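Local coordinates for Ice-binding protein (Colwellia, PDB 3WP9), which binds to the surface of ice crystals, inhibits their growth and restrains ice recrystallization, which may protect membranes from freezing injury, at residues Val78-Met81 with Gly82-Tyr85; Ser70-Leu73 with Leu74-Ala77. All coordinates share one frame; numbering follows the deposited sequence.

Contact 1. Residues Val78-Met81 with Gly82-Tyr85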
# COMPACT_ATOMS: atom_id res chain seq x y z
N VAL A 78 -4.69 8.63 10.30
CA VAL A 78 -4.53 9.47 9.09
C VAL A 78 -3.37 10.45 9.19
O VAL A 78 -2.61 10.71 8.23
CB VAL A 78 -5.86 10.14 8.71
CG1 VAL A 78 -5.64 11.24 7.63
CG2 VAL A 78 -6.86 9.10 8.21
N SER A 79 -3.23 11.04 10.38
CA SER A 79 -2.03 11.90 10.67
C SER A 79 -0.71 11.18 10.46
O SER A 79 0.16 11.67 9.75
CB SER A 79 -2.07 12.30 12.16
OG SER A 79 -2.90 13.43 12.22
N ASP A 80 -0.56 10.00 11.08
CA ASP A 80 0.68 9.16 10.96
C ASP A 80 0.93 8.70 9.52
O ASP A 80 2.09 8.52 9.09
CB ASP A 80 0.61 7.96 11.89
CG ASP A 80 0.81 8.37 13.36
OD1 ASP A 80 1.33 9.49 13.52
OD2 ASP A 80 0.43 7.57 14.27
N MET A 81 -0.17 8.53 8.77
CA MET A 81 -0.02 8.15 7.34
C MET A 81 0.62 9.33 6.61
O MET A 81 1.54 9.14 5.78
CB MET A 81 -1.36 7.79 6.72
CG MET A 81 -1.29 7.90 5.17
SD MET A 81 -2.79 7.34 4.32
CE MET A 81 -4.05 8.54 4.87
N GLY A 82 0.21 10.56 6.92
CA GLY A 82 0.84 11.70 6.21
C GLY A 82 2.28 11.98 6.62
O GLY A 82 3.10 12.33 5.75
N ILE A 83 2.59 11.76 7.90
CA ILE A 83 3.94 11.80 8.40
C ILE A 83 4.79 10.74 7.69
O ILE A 83 5.89 11.04 7.25
CB ILE A 83 3.96 11.59 9.97
CG1 ILE A 83 3.30 12.82 10.64
CG2 ILE A 83 5.38 11.29 10.46
CD1 ILE A 83 2.75 12.58 12.04
N ALA A 84 4.27 9.50 7.56
CA ALA A 84 4.98 8.42 6.82
C ALA A 84 5.29 8.75 5.39
O ALA A 84 6.43 8.53 4.88
CB ALA A 84 4.26 7.09 6.91
N TYR A 85 4.29 9.31 4.72
CA TYR A 85 4.46 9.67 3.35
C TYR A 85 5.60 10.70 3.26
O TYR A 85 6.48 10.60 2.41
CB TYR A 85 3.11 10.26 2.80
CG TYR A 85 3.27 10.76 1.38
CD1 TYR A 85 2.87 9.99 0.32
CD2 TYR A 85 3.86 11.97 1.09
CE1 TYR A 85 3.05 10.40 -1.00
CE2 TYR A 85 4.06 12.40 -0.22
CZ TYR A 85 3.63 11.62 -1.26
OH TYR A 85 3.85 12.03 -2.55

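Contact 2. Residues Ser70-Leu73 with Leu74-Ala77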
# COMPACT_ATOMS: atom_id res chain seq x y z
N SER A 70 -15.08 5.36 15.71
CA SER A 70 -13.80 5.59 16.39
C SER A 70 -13.03 6.72 15.72
O SER A 70 -11.91 6.47 15.21
CB SER A 70 -12.98 4.29 16.36
OG SER A 70 -12.12 4.19 17.45
N PRO A 71 -13.59 7.96 15.74
CA PRO A 71 -13.04 9.10 15.01
C PRO A 71 -11.67 9.51 15.48
O PRO A 71 -10.84 9.95 14.67
CB PRO A 71 -14.07 10.21 15.23
CG PRO A 71 -14.70 9.85 16.55
CD PRO A 71 -14.82 8.35 16.45
N TYR A 72 -11.40 9.35 16.79
CA TYR A 72 -10.06 9.78 17.24
C TYR A 72 -8.86 8.86 16.83
O TYR A 72 -7.81 9.34 16.40
CB TYR A 72 -10.09 10.13 18.73
CG TYR A 72 -8.87 10.92 19.09
CD1 TYR A 72 -8.76 12.28 18.72
CD2 TYR A 72 -7.81 10.33 19.78
CE1 TYR A 72 -7.62 13.04 19.03
CE2 TYR A 72 -6.69 11.06 20.11
CZ TYR A 72 -6.58 12.38 19.73
OH TYR A 72 -5.46 13.09 20.03
N LEU A 73 -9.06 7.55 16.96
CA LEU A 73 -8.13 6.54 16.48
C LEU A 73 -7.85 6.82 15.00
O LEU A 73 -6.70 6.74 14.55
CB LEU A 73 -8.71 5.15 16.61
CG LEU A 73 -7.90 4.06 15.92
CD1 LEU A 73 -6.37 4.12 16.12
CD2 LEU A 73 -8.38 2.65 16.25
N LEU A 74 -8.91 7.18 14.27
CA LEU A 74 -8.73 7.40 12.82
C LEU A 74 -7.99 8.66 12.51
O LEU A 74 -7.19 8.70 11.59
CB LEU A 74 -10.08 7.41 12.13
CG LEU A 74 -10.59 5.99 11.83
CD1 LEU A 74 -12.08 6.13 11.59
CD2 LEU A 74 -9.90 5.21 10.73
N GLU A 75 -8.24 9.68 13.28
CA GLU A 75 -7.53 10.94 13.15
C GLU A 75 -6.04 10.76 13.35
O GLU A 75 -5.25 11.30 12.57
CB GLU A 75 -8.03 11.90 14.22
CG GLU A 75 -7.54 13.32 13.94
CD GLU A 75 -8.01 14.30 15.00
OE1 GLU A 75 -9.03 14.03 15.70
OE2 GLU A 75 -7.36 15.36 15.11
N LEU A 76 -5.66 9.98 14.38
CA LEU A 76 -4.26 9.66 14.64
C LEU A 76 -3.68 8.87 13.46
O LEU A 76 -2.64 9.29 12.95
CB LEU A 76 -4.04 8.88 15.94
CG LEU A 76 -4.42 9.62 17.22
CD1 LEU A 76 -4.21 8.67 18.42
CD2 LEU A 76 -3.62 10.89 17.30
N ALA A 77 -4.32 7.76 13.06
CA ALA A 77 -3.87 6.97 11.88
C ALA A 77 -3.67 7.80 10.64
O ALA A 77 -2.62 7.69 9.94
CB ALA A 77 -4.84 5.84 11.55

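Contact 1. Residues Val78-Met81 with Gly82-Tyr85
D80 and I83 are the two residues here whose side chains touch, three positions apart on a continuous alpha-helix, and the turn between them is carried mainly by the backbone. Four i to i+4 hydrogen bonds run from the amides of G82, I83, A84 and Y85 to the carbonyls of V78, S79, D80 and M81. The shortest joins A84 N to D80 O at 2.8 Å, and the straightest, I83 N to S79 O, has an N-H...O angle of 165°.

The side-chain contacts are few and light. D80 and I83 run side by side and point the same way, since each begins with its chain anti to its own carbonyl carbon (chi1 -74° for CG of D80, -67° for CG1 of I83). I83 CD1 thereby comes 3.7 Å from D80 OD1, a methyl resting against a carboxylate oxygen, and lies 3.6 Å from S79 O. The other carboxylate oxygen, D80 OD2, accepts a hydrogen bond from the backbone N of E10, which ties the acid to the N-terminal segment. A84 CB sits 3.4 Å from D80 O, and Y85 CB 3.5 Å from M81 O; beyond CB the tyrosine leads off the helix.

The buried residues look toward the body of the protein. Across from the exposed I83, M81 packs on A11, while A84 touches L8 and L184. Y85 also lies on L184, its OH hydrogen-bonded to Q166 and its ring in a cation-pi contact with K186. Helix 71-89 is thus laid along the right-handed beta-helix, and this part of it reaches strands 163-167 and 182-185 of the long parallel sheet.

Contact 2. Residues Ser70-Leu73 with Leu74-Ala77
L74 opens the second segment by bonding back to S70: its N lies 3.2 Å from S70 O as the first turn of helix 71-89 closes. S70 holds the N-cap position, yet its side chain makes no capping bond. The L74 side chain reaches back the same way, with CD1 3.6 Å from S70 O, and packs on F14, L17 and Y56.

E75 follows, its N bonded to P71 O at 3.0 Å. With CG anti to the backbone N (chi1 -168°) and an extended chain beyond, its carboxylate rises beside Y72, where OE1 is 3.5 Å from ring atom CD1. The carboxylate and ring planes stand 77° apart, close to perpendicular.

L76 meets the same ring nearer its hydroxyl end. Its CD1 lies 3.8 Å from CE2 of Y72, and CD2 lies 4.0 Å from the tyrosine OH, while L76 N bonds to Y72 O. A77 completes the walk with the straightest bond, A77 N to L73 O, with an N-H...O angle of 177°, and its methyl turns to F14 and L17.

The chemistry is therefore divided: Y72, E75 and L76 make a mixed polar and apolar cluster on the outer side, whose side chains meet without a hydrogen bond between them, whereas L74 and A77 give the helix a greasy inner side against the sheet.

Read from the N terminus, the chain leaves strand 67-69, an edge strand of the long parallel sheet, and enters helix 71-89 at contact 2; contact 1 continues the same helix directly, at A77-V78. Neither closes a long loop: each spans adjacent turns, and they neither nest nor cross, their centres lying 12 Å apart. A weak hydrogen bond from S79 OG to E75 O bridges the junction. Successive turns meet successive parts of the sheet, contact 2 lying over strands 55-57 and 14-18 and contact 1 over strand 182-185, while E10 is met from both. One helix thus joins the early strands to the later coils of the beta-helix.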